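Local coordinates for protein ammonium transporter (Kuenenia stuttgartiensis, PDB 6EU6) that probably senses ammonium at the membrane, as the ammonium-transporter-family part of a receptor that signals through a histidine kinase, at residues A[215-218]-A[219-223]; A[235-238]-A[239-243]; A[348-352]-A[353-357]. All coordinates share one frame; numbering follows the deposited sequence.

All three contacts are local, each lying within one continuous run of chain, so they come in series; none encloses a long loop, and none nests in or crosses another. Contact 1 lies mostly in the second half of helix 206-226 and contact 2 near the start of the next helix, 234-261. These two helices pack together, Phe221 of contact 1 lying against Ile239 and Thr242 of contact 2 and Trp217 NE1 probably bonding to Asn243 OD1; both contacts touch the second subunit. Contact 3 comes much later, where the loop after helix 322-340 turns into helix 353-385. Its centre is about 25 Å from that of contact 2 and 30 Å from that of contact 1.

Contact 1. Residues A[215-218]-A[219-223]; sequences FLWF and GWFGF
Phe221 folds back over the turn of helix formed by Trp217 and Phe218, and its side chain can be followed outward from the backbone. CB starts 3.3 Å from Phe218 O. Because CG points away from the residue's own carbonyl carbon (chi1 -65°), the ring is swung back along the helix toward the preceding turn. CD2 then passes Phe218 CA at 3.9 Å, while Trp217 O sits over the centre of one ring face, 3.7 Å above the plane. At the tip, CZ arrives at the edge of the Trp217 indole, 3.5 Å from both CD1 and NE1. The five-membered ring of the indole and the Phe221 ring stand 69° apart, an oblique pair. Trp217 meets it because its own CG lies opposite its backbone N (chi1 -177°), and its NE1 is satisfied by Asn243 OD1 on helix 234-261.

On an adjoining face of the helix, Leu216 CB rests 3.8 Å from Trp220 CZ3, a purely apolar touch. The backbone carries ordinary helical bonds: Gly219 N donates to Phe215 O at 2.8 Å and Trp220 N to Leu216 O, whereas Phe221 N divides itself between a longer bond to Trp217 O and a weak one to Phe218 O. Glycine suits position 219, since a CB there would come tightly against Phe215 O.

Phe21 and Phe98 of the second subunit meet the Phe221 ring edge-to-face, and Phe21 also meets Trp217. The aromatic residues therefore suit a buried stretch of helix at a subunit interface: broad apolar faces and edges fill the space between chains, and the indole N-H of Trp217 is paid for by its bond to Asn243.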
ATOM      1  N   PHE A 215       4.775   6.172  -1.468  1.00 29.30           N
ATOM      2  CA  PHE A 215       4.756   4.838  -1.992  1.00 26.69           C
ATOM      3  C   PHE A 215       6.123   4.385  -2.448  1.00 23.53           C
ATOM      4  O   PHE A 215       6.503   3.215  -2.304  1.00 26.90           O
ATOM      5  CB  PHE A 215       3.883   4.712  -3.253  1.00 28.88           C
ATOM      6  CG  PHE A 215       2.449   4.608  -2.965  1.00 35.01           C
ATOM      7  CD1 PHE A 215       1.963   3.520  -2.280  1.00 40.95           C
ATOM      8  CD2 PHE A 215       1.557   5.570  -3.470  1.00 37.37           C
ATOM      9  CE1 PHE A 215       0.589   3.419  -2.029  1.00 45.21           C
ATOM     10  CE2 PHE A 215       0.214   5.490  -3.201  1.00 43.78           C
ATOM     11  CZ  PHE A 215      -0.259   4.428  -2.444  1.00 45.27           C
ATOM     12  N   LEU A 216       6.831   5.304  -3.104  1.00 26.10           N
ATOM     13  CA  LEU A 216       8.160   4.980  -3.609  1.00 24.92           C
ATOM     14  C   LEU A 216       9.096   4.666  -2.478  1.00 24.66           C
ATOM     15  O   LEU A 216       9.878   3.703  -2.539  1.00 23.80           O
ATOM     16  CB  LEU A 216       8.694   6.107  -4.485  1.00 25.79           C
ATOM     17  CG  LEU A 216       7.971   6.239  -5.865  1.00 27.60           C
ATOM     18  CD1 LEU A 216       8.436   7.511  -6.589  1.00 26.92           C
ATOM     19  CD2 LEU A 216       8.241   5.056  -6.745  1.00 29.26           C
ATOM     20  N   TRP A 217       9.023   5.513  -1.465  1.00 26.69           N
ATOM     21  CA  TRP A 217       9.898   5.375  -0.268  1.00 25.65           C
ATOM     22  C   TRP A 217       9.623   3.999   0.430  1.00 25.54           C
ATOM     23  O   TRP A 217      10.534   3.200   0.755  1.00 24.87           O
ATOM     24  CB  TRP A 217       9.636   6.587   0.605  1.00 23.72           C
ATOM     25  CG  TRP A 217      10.419   6.804   1.907  1.00 23.24           C
ATOM     26  CD1 TRP A 217      11.047   5.882   2.670  1.00 23.13           C
ATOM     27  CD2 TRP A 217      10.600   8.054   2.559  1.00 23.09           C
ATOM     28  NE1 TRP A 217      11.560   6.484   3.823  1.00 25.79           N
ATOM     29  CE2 TRP A 217      11.313   7.818   3.758  1.00 23.28           C
ATOM     30  CE3 TRP A 217      10.177   9.331   2.278  1.00 26.84           C
ATOM     31  CZ2 TRP A 217      11.636   8.819   4.650  1.00 27.62           C
ATOM     32  CZ3 TRP A 217      10.489  10.345   3.166  1.00 28.04           C
ATOM     33  CH2 TRP A 217      11.232  10.080   4.340  1.00 28.33           C
ATOM     34  N   PHE A 218       8.344   3.712   0.650  1.00 27.53           N
ATOM     35  CA  PHE A 218       7.910   2.423   1.158  1.00 27.72           C
ATOM     36  C   PHE A 218       8.417   1.291   0.316  1.00 25.89           C
ATOM     37  O   PHE A 218       9.034   0.392   0.814  1.00 28.78           O
ATOM     38  CB  PHE A 218       6.401   2.369   1.160  1.00 27.81           C
ATOM     39  CG  PHE A 218       5.855   1.052   1.500  1.00 28.71           C
ATOM     40  CD1 PHE A 218       5.660   0.690   2.836  1.00 31.48           C
ATOM     41  CD2 PHE A 218       5.441   0.207   0.516  1.00 33.84           C
ATOM     42  CE1 PHE A 218       5.099  -0.529   3.160  1.00 31.41           C
ATOM     43  CE2 PHE A 218       4.927  -1.061   0.807  1.00 36.37           C
ATOM     44  CZ  PHE A 218       4.749  -1.433   2.142  1.00 37.23           C
ATOM     45  N   GLY A 219       8.164   1.339  -0.970  1.00 25.92           N
ATOM     46  CA  GLY A 219       8.728   0.330  -1.864  1.00 27.28           C
ATOM     47  C   GLY A 219      10.229   0.150  -1.830  1.00 29.34           C
ATOM     48  O   GLY A 219      10.730  -0.984  -1.968  1.00 26.59           O
ATOM     49  N   TRP A 220      10.957   1.255  -1.658  1.00 29.05           N
ATOM     50  CA  TRP A 220      12.442   1.201  -1.599  1.00 25.88           C
ATOM     51  C   TRP A 220      12.921   0.391  -0.413  1.00 25.70           C
ATOM     52  O   TRP A 220      14.014  -0.171  -0.457  1.00 28.67           O
ATOM     53  CB  TRP A 220      13.086   2.627  -1.599  1.00 25.97           C
ATOM     54  CG  TRP A 220      13.685   2.932  -2.884  1.00 26.59           C
ATOM     55  CD1 TRP A 220      14.701   2.239  -3.484  1.00 34.93           C
ATOM     56  CD2 TRP A 220      13.366   4.021  -3.767  1.00 26.85           C
ATOM     57  NE1 TRP A 220      15.009   2.832  -4.714  1.00 36.63           N
ATOM     58  CE2 TRP A 220      14.240   3.935  -4.889  1.00 34.13           C
ATOM     59  CE3 TRP A 220      12.505   5.099  -3.690  1.00 32.92           C
ATOM     60  CZ2 TRP A 220      14.212   4.834  -5.923  1.00 30.39           C
ATOM     61  CZ3 TRP A 220      12.476   5.996  -4.739  1.00 35.07           C
ATOM     62  CH2 TRP A 220      13.330   5.843  -5.845  1.00 34.63           C
ATOM     63  N   PHE A 221      12.095   0.297   0.652  1.00 25.38           N
ATOM     64  CA  PHE A 221      12.398  -0.607   1.738  1.00 24.94           C
ATOM     65  C   PHE A 221      12.553  -2.053   1.282  1.00 26.69           C
ATOM     66  O   PHE A 221      13.518  -2.781   1.722  1.00 26.69           O
ATOM     67  CB  PHE A 221      11.362  -0.534   2.892  1.00 26.81           C
ATOM     68  CG  PHE A 221      11.325   0.798   3.629  1.00 29.15           C
ATOM     69  CD1 PHE A 221      12.478   1.565   3.822  1.00 29.95           C
ATOM     70  CD2 PHE A 221      10.127   1.300   4.103  1.00 25.59           C
ATOM     71  CE1 PHE A 221      12.410   2.772   4.496  1.00 29.75           C
ATOM     72  CE2 PHE A 221      10.066   2.526   4.751  1.00 27.17           C
ATOM     73  CZ  PHE A 221      11.220   3.237   4.954  1.00 28.30           C
ATOM     74  N   GLY A 222      11.636  -2.480   0.401  1.00 27.64           N
ATOM     75  CA  GLY A 222      11.744  -3.810  -0.191  1.00 26.21           C
ATOM     76  C   GLY A 222      12.888  -3.886  -1.195  1.00 27.27           C
ATOM     77  O   GLY A 222      13.598  -4.878  -1.314  1.00 26.67           O
ATOM     78  N   PHE A 223      13.019  -2.832  -1.971  1.00 27.73           N
ATOM     79  CA  PHE A 223      14.088  -2.774  -2.993  1.00 28.09           C
ATOM     80  C   PHE A 223      15.446  -3.017  -2.381  1.00 27.78           C
ATOM     81  O   PHE A 223      16.201  -3.925  -2.816  1.00 28.36           O
ATOM     82  CB  PHE A 223      13.967  -1.405  -3.654  1.00 32.92           C
ATOM     83  CG  PHE A 223      14.454  -1.348  -5.050  1.00 26.67           C
ATOM     84  CD1 PHE A 223      15.803  -1.046  -5.283  1.00 32.37           C
ATOM     85  CD2 PHE A 223      13.587  -1.359  -6.092  1.00 28.95           C
ATOM     86  CE1 PHE A 223      16.256  -0.927  -6.596  1.00 31.64           C
ATOM     87  CE2 PHE A 223      14.044  -1.320  -7.411  1.00 30.85           C
ATOM     88  CZ  PHE A 223      15.391  -1.122  -7.638  1.00 30.02           C
TER

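Contact 2. Residues A[235-238]-A[239-243]; sequences IGLV and ILNTN
Thr242 reaches back one turn to Val238, whose carbonyl oxygen is gripped twice. Thr242 N donates to Val238 O at 2.9 Å in the usual helical manner, and the hydroxyl OG1 donates to the same oxygen at 2.8 Å from the opposite face of the carbonyl plane. With OG1 set opposite the Thr242 carbonyl carbon (chi1 -62°), the hydroxyl leans back toward the previous turn, which leaves CG2 as the apolar arm. Threonine suits the place because its buried hydroxyl finds an acceptor in its own helix.

The neighbouring pair is Leu237 and Asn241. Their side chains pass at a slant, Leu237 CD1 coming 3.6 Å from Asn241 ND2, while Asn241 CG lies 3.2 Å from Leu237 O. The side-chain nitrogen ND2, though 3.4 Å from Leu237 O, is badly angled to bond to it; it donates instead to Ser284 O and Val287 O, so an asparagine here can stitch this helix to the chain leading into helix 289-312. Ordinary backbone bonds complete the turn: Ile239 N to Ile235 O at 3.2 Å, Leu240 N to Gly236 O, and Asn241 N to Leu237 O at 2.9 Å.

Farther out, Pro289 packs against Leu237, Leu240 and Asn241, and Trp12 of helix 2-34 covers Ile235 and Ile239. The second subunit adds Ile14 against Ile235, Phe98 against Ile239 and Tyr94 against Leu240, and Ser55 of that subunit bonds to Asn243 ND2. Branched apolar side chains suit these mostly buried faces. Such a hydroxyl bonded back to the carbonyl four residues earlier is a familiar feature of threonines in membrane helices, here in a helix at the subunit interface of a trimeric Amt-family protein.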
ATOM      1  N   ILE A 235      18.778  -6.936   8.035  1.00 30.03           N
ATOM      2  CA  ILE A 235      17.608  -6.436   7.365  1.00 31.53           C
ATOM      3  C   ILE A 235      17.184  -5.096   7.972  1.00 31.76           C
ATOM      4  O   ILE A 235      16.913  -4.168   7.243  1.00 29.15           O
ATOM      5  CB  ILE A 235      16.502  -7.489   7.459  1.00 36.75           C
ATOM      6  CG1 ILE A 235      15.319  -7.176   6.614  1.00 42.21           C
ATOM      7  CG2 ILE A 235      16.066  -7.732   8.908  1.00 39.74           C
ATOM      8  CD1 ILE A 235      14.425  -8.406   6.677  1.00 47.68           C
ATOM      9  N   GLY A 236      17.180  -4.996   9.314  1.00 28.63           N
ATOM     10  CA  GLY A 236      16.848  -3.738   9.989  1.00 31.54           C
ATOM     11  C   GLY A 236      17.846  -2.626   9.668  1.00 30.20           C
ATOM     12  O   GLY A 236      17.468  -1.458   9.527  1.00 29.67           O
ATOM     13  N   LEU A 237      19.094  -2.997   9.481  1.00 29.43           N
ATOM     14  CA  LEU A 237      20.133  -2.016   9.176  1.00 29.97           C
ATOM     15  C   LEU A 237      19.881  -1.427   7.811  1.00 29.88           C
ATOM     16  O   LEU A 237      19.982  -0.213   7.648  1.00 26.21           O
ATOM     17  CB  LEU A 237      21.541  -2.662   9.255  1.00 32.27           C
ATOM     18  CG  LEU A 237      22.749  -1.826   8.770  1.00 34.94           C
ATOM     19  CD1 LEU A 237      22.854  -0.579   9.580  1.00 35.01           C
ATOM     20  CD2 LEU A 237      24.014  -2.688   8.901  1.00 42.86           C
ATOM     21  N   VAL A 238      19.599  -2.292   6.827  1.00 26.68           N
ATOM     22  CA  VAL A 238      19.456  -1.825   5.435  1.00 26.37           C
ATOM     23  C   VAL A 238      18.252  -0.859   5.363  1.00 25.34           C
ATOM     24  O   VAL A 238      18.286   0.184   4.718  1.00 24.34           O
ATOM     25  CB  VAL A 238      19.219  -3.006   4.520  1.00 26.45           C
ATOM     26  CG1 VAL A 238      18.748  -2.535   3.155  1.00 27.52           C
ATOM     27  CG2 VAL A 238      20.528  -3.779   4.426  1.00 28.98           C
ATOM     28  N   ILE A 239      17.156  -1.283   5.995  1.00 26.79           N
ATOM     29  CA  ILE A 239      15.922  -0.451   5.948  1.00 25.90           C
ATOM     30  C   ILE A 239      16.064   0.864   6.693  1.00 27.07           C
ATOM     31  O   ILE A 239      15.611   1.887   6.223  1.00 27.15           O
ATOM     32  CB  ILE A 239      14.755  -1.309   6.412  1.00 28.99           C
ATOM     33  CG1 ILE A 239      14.493  -2.270   5.250  1.00 29.65           C
ATOM     34  CG2 ILE A 239      13.534  -0.452   6.718  1.00 28.95           C
ATOM     35  CD1 ILE A 239      13.391  -3.257   5.355  1.00 31.13           C
ATOM     36  N   LEU A 240      16.688   0.816   7.862  1.00 24.79           N
ATOM     37  CA  LEU A 240      16.998   2.020   8.611  1.00 26.63           C
ATOM     38  C   LEU A 240      17.893   2.944   7.799  1.00 25.24           C
ATOM     39  O   LEU A 240      17.599   4.125   7.649  1.00 26.55           O
ATOM     40  CB  LEU A 240      17.654   1.664   9.949  1.00 27.32           C
ATOM     41  CG  LEU A 240      18.070   2.897  10.781  1.00 28.57           C
ATOM     42  CD1 LEU A 240      16.837   3.762  11.172  1.00 28.89           C
ATOM     43  CD2 LEU A 240      18.874   2.548  12.034  1.00 29.49           C
ATOM     44  N   ASN A 241      18.926   2.403   7.143  1.00 24.42           N
ATOM     45  CA  ASN A 241      19.733   3.267   6.326  1.00 24.75           C
ATOM     46  C   ASN A 241      18.942   3.845   5.165  1.00 27.88           C
ATOM     47  O   ASN A 241      19.161   5.002   4.769  1.00 26.53           O
ATOM     48  CB  ASN A 241      20.943   2.516   5.746  1.00 25.86           C
ATOM     49  CG  ASN A 241      21.983   2.192   6.774  1.00 26.53           C
ATOM     50  OD1 ASN A 241      22.061   2.800   7.869  1.00 28.65           O
ATOM     51  ND2 ASN A 241      22.806   1.189   6.441  1.00 30.15           N
ATOM     52  N   THR A 242      18.063   3.045   4.536  1.00 26.19           N
ATOM     53  CA  THR A 242      17.290   3.580   3.449  1.00 25.28           C
ATOM     54  C   THR A 242      16.452   4.780   3.942  1.00 25.52           C
ATOM     55  O   THR A 242      16.397   5.786   3.328  1.00 24.80           O
ATOM     56  CB  THR A 242      16.401   2.451   2.886  1.00 27.77           C
ATOM     57  OG1 THR A 242      17.272   1.426   2.390  1.00 25.42           O
ATOM     58  CG2 THR A 242      15.511   2.948   1.789  1.00 29.72           C
ATOM     59  N   ASN A 243      15.835   4.641   5.117  1.00 24.04           N
ATOM     60  CA  ASN A 243      14.994   5.666   5.667  1.00 25.25           C
ATOM     61  C   ASN A 243      15.796   6.918   5.986  1.00 27.92           C
ATOM     62  O   ASN A 243      15.381   8.084   5.723  1.00 25.43           O
ATOM     63  CB  ASN A 243      14.299   5.206   6.920  1.00 23.75           C
ATOM     64  CG  ASN A 243      13.190   6.149   7.293  1.00 27.67           C
ATOM     65  OD1 ASN A 243      12.143   6.180   6.652  1.00 27.56           O
ATOM     66  ND2 ASN A 243      13.405   6.928   8.368  1.00 31.46           N
TER

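Contact 3. Residues A[348-352]-A[353-357]; sequences AENGS and RMHQL
Ser352 caps the N terminus of helix 353-385: its OG accepts from His355 N at 3.1 Å. A type I beta turn runs from Ala348 to Gly351, and an Asx turn, closed by Ser352 N bonding to Asn350 OD1, overlaps its end and leads into the cap. Both small polar side chains at this corner fold inward. In Asn350 (chi1 75°) and Ser352 (chi1 78°) the outer group stands between the backbone N and the carbonyl carbon, which brings Asn350 OD1 close to Ser352. That oxygen receives Ser352 N and Ser352 OG, each at 2.9 Å and both from the same face of the amide plane, the backbone donor lying well above the plane. The hydroxyl is thus fixed as donor to Asn350 and as acceptor for His355 N. Were Ser352 replaced by alanine, His355 N would probably lose its capping acceptor and Asn350 OD1 one of its two donors, leaving the asparagine amide freer to turn.

The histidine ring lies across the asparagine amide, the planes 54° apart. Asn350 OD1 comes 3.2 Å from His355 CB, and ND2 lies near ND1 without a bond. On another part of the ring, CD2 meets Ala348 CB at 3.6 Å, a spot where a small methyl group fits. Glycine suits position 351: with phi positive, a CB would jam against the preceding carbonyl oxygen.

The helix itself begins with Gln356 N donating to Ser352 O at 2.8 Å. Arg353 turns away, NH1 bonding to Ala338 O in the last turn of helix 322-340 and NH2 to Ala341 O just after it. Gln356 binds Gly160 O through NE2 and bends back, its OE1 taking both Leu347 N and Ala348 N, the latter at 2.9 Å.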
ATOM      1  N   ALA A 348      37.848  -3.981  -4.712  1.00 42.31           N
ATOM      2  CA  ALA A 348      38.957  -3.527  -5.531  1.00 48.54           C
ATOM      3  C   ALA A 348      40.119  -4.433  -5.212  1.00 48.48           C
ATOM      4  O   ALA A 348      40.388  -4.664  -4.025  1.00 41.72           O
ATOM      5  CB  ALA A 348      39.306  -2.120  -5.182  1.00 50.29           C
ATOM      6  N   GLU A 349      40.782  -4.964  -6.248  1.00 50.71           N
ATOM      7  CA  GLU A 349      41.814  -5.980  -6.017  1.00 56.45           C
ATOM      8  C   GLU A 349      42.848  -5.573  -4.991  1.00 53.27           C
ATOM      9  O   GLU A 349      43.292  -6.396  -4.201  1.00 57.22           O
ATOM     10  CB  GLU A 349      42.545  -6.437  -7.283  1.00 54.63           C
ATOM     11  CG  GLU A 349      43.663  -7.406  -6.860  1.00 59.31           C
ATOM     12  CD  GLU A 349      43.999  -8.470  -7.861  1.00 59.60           C
ATOM     13  OE1 GLU A 349      43.916  -8.148  -9.062  1.00 55.76           O
ATOM     14  OE2 GLU A 349      44.365  -9.600  -7.419  1.00 66.42           O
ATOM     15  N   ASN A 350      43.230  -4.318  -4.961  1.00 55.92           N
ATOM     16  CA  ASN A 350      44.220  -3.946  -3.950  1.00 55.11           C
ATOM     17  C   ASN A 350      43.603  -3.546  -2.626  1.00 55.98           C
ATOM     18  O   ASN A 350      44.309  -3.118  -1.738  1.00 54.94           O
ATOM     19  CB  ASN A 350      45.163  -2.854  -4.482  1.00 50.29           C
ATOM     20  CG  ASN A 350      44.506  -1.480  -4.532  1.00 51.55           C
ATOM     21  OD1 ASN A 350      43.350  -1.316  -4.115  1.00 45.99           O
ATOM     22  ND2 ASN A 350      45.249  -0.477  -5.017  1.00 46.65           N
ATOM     23  N   GLY A 351      42.293  -3.647  -2.472  1.00 57.39           N
ATOM     24  CA  GLY A 351      41.670  -3.382  -1.151  1.00 56.38           C
ATOM     25  C   GLY A 351      41.440  -1.920  -0.806  1.00 50.25           C
ATOM     26  O   GLY A 351      40.891  -1.632   0.216  1.00 51.95           O
ATOM     27  N   SER A 352      41.818  -0.974  -1.671  1.00 39.33           N
ATOM     28  CA  SER A 352      41.698   0.418  -1.332  1.00 36.74           C
ATOM     29  C   SER A 352      40.460   1.189  -1.880  1.00 37.80           C
ATOM     30  O   SER A 352      39.912   0.837  -2.941  1.00 37.61           O
ATOM     31  CB  SER A 352      42.926   1.135  -1.873  1.00 38.32           C
ATOM     32  OG  SER A 352      42.822   1.358  -3.254  1.00 40.32           O
ATOM     33  N   ARG A 353      40.137   2.285  -1.198  1.00 36.49           N
ATOM     34  CA  ARG A 353      39.035   3.176  -1.547  1.00 37.10           C
ATOM     35  C   ARG A 353      39.274   3.944  -2.824  1.00 42.30           C
ATOM     36  O   ARG A 353      38.376   4.084  -3.670  1.00 36.56           O
ATOM     37  CB  ARG A 353      38.723   4.183  -0.417  1.00 37.41           C
ATOM     38  CG  ARG A 353      38.281   3.534   0.895  1.00 37.77           C
ATOM     39  CD  ARG A 353      37.587   4.531   1.853  1.00 44.43           C
ATOM     40  NE  ARG A 353      37.182   3.800   3.039  1.00 39.74           N
ATOM     41  CZ  ARG A 353      36.075   3.073   3.142  1.00 43.19           C
ATOM     42  NH1 ARG A 353      35.171   3.044   2.180  1.00 39.63           N
ATOM     43  NH2 ARG A 353      35.864   2.363   4.209  1.00 39.11           N
ATOM     44  N   MET A 354      40.498   4.426  -2.994  1.00 39.76           N
ATOM     45  CA  MET A 354      40.916   5.072  -4.225  1.00 43.64           C
ATOM     46  C   MET A 354      40.707   4.175  -5.429  1.00 37.54           C
ATOM     47  O   MET A 354      40.159   4.572  -6.445  1.00 36.33           O
ATOM     48  CB  MET A 354      42.402   5.368  -4.162  1.00 54.76           C
ATOM     49  CG  MET A 354      42.839   6.291  -5.258  1.00 75.31           C
ATOM     50  SD  MET A 354      43.032   7.936  -4.576  1.00 99.02           S
ATOM     51  CE  MET A 354      44.493   7.718  -3.542  1.00 81.80           C
ATOM     52  N   HIS A 355      41.129   2.950  -5.300  1.00 36.70           N
ATOM     53  CA  HIS A 355      41.037   2.015  -6.393  1.00 40.62           C
ATOM     54  C   HIS A 355      39.528   1.687  -6.568  1.00 37.49           C
ATOM     55  O   HIS A 355      39.051   1.666  -7.645  1.00 32.29           O
ATOM     56  CB  HIS A 355      41.838   0.766  -6.033  1.00 49.58           C
ATOM     57  CG  HIS A 355      42.222  -0.089  -7.196  1.00 68.06           C
ATOM     58  ND1 HIS A 355      43.452   0.004  -7.808  1.00 75.89           N
ATOM     59  CD2 HIS A 355      41.558  -1.084  -7.836  1.00 83.21           C
ATOM     60  CE1 HIS A 355      43.520  -0.882  -8.788  1.00 92.73           C
ATOM     61  NE2 HIS A 355      42.381  -1.549  -8.833  1.00 87.42           N
ATOM     62  N   GLN A 356      38.790   1.404  -5.490  1.00 36.43           N
ATOM     63  CA  GLN A 356      37.331   1.170  -5.642  1.00 33.57           C
ATOM     64  C   GLN A 356      36.630   2.337  -6.305  1.00 30.51           C
ATOM     65  O   GLN A 356      35.724   2.132  -7.133  1.00 33.68           O
ATOM     66  CB  GLN A 356      36.698   0.889  -4.288  1.00 35.50           C
ATOM     67  CG  GLN A 356      35.283   0.366  -4.399  1.00 32.82           C
ATOM     68  CD  GLN A 356      35.292  -1.036  -4.904  1.00 32.48           C
ATOM     69  OE1 GLN A 356      35.926  -1.900  -4.302  1.00 34.12           O
ATOM     70  NE2 GLN A 356      34.574  -1.294  -5.969  1.00 32.69           N
ATOM     71  N   LEU A 357      37.044   3.575  -5.999  1.00 31.66           N
ATOM     72  CA  LEU A 357      36.454   4.736  -6.627  1.00 34.00           C
ATOM     73  C   LEU A 357      36.642   4.703  -8.134  1.00 37.48           C
ATOM     74  O   LEU A 357      35.769   5.173  -8.888  1.00 34.54           O
ATOM     75  CB  LEU A 357      37.037   6.019  -6.077  1.00 34.66           C
ATOM     76  CG  LEU A 357      36.352   7.307  -6.448  1.00 40.41           C
ATOM     77  CD1 LEU A 357      34.850   7.339  -6.058  1.00 41.85           C
ATOM     78  CD2 LEU A 357      37.079   8.476  -5.806  1.00 43.21           C
TER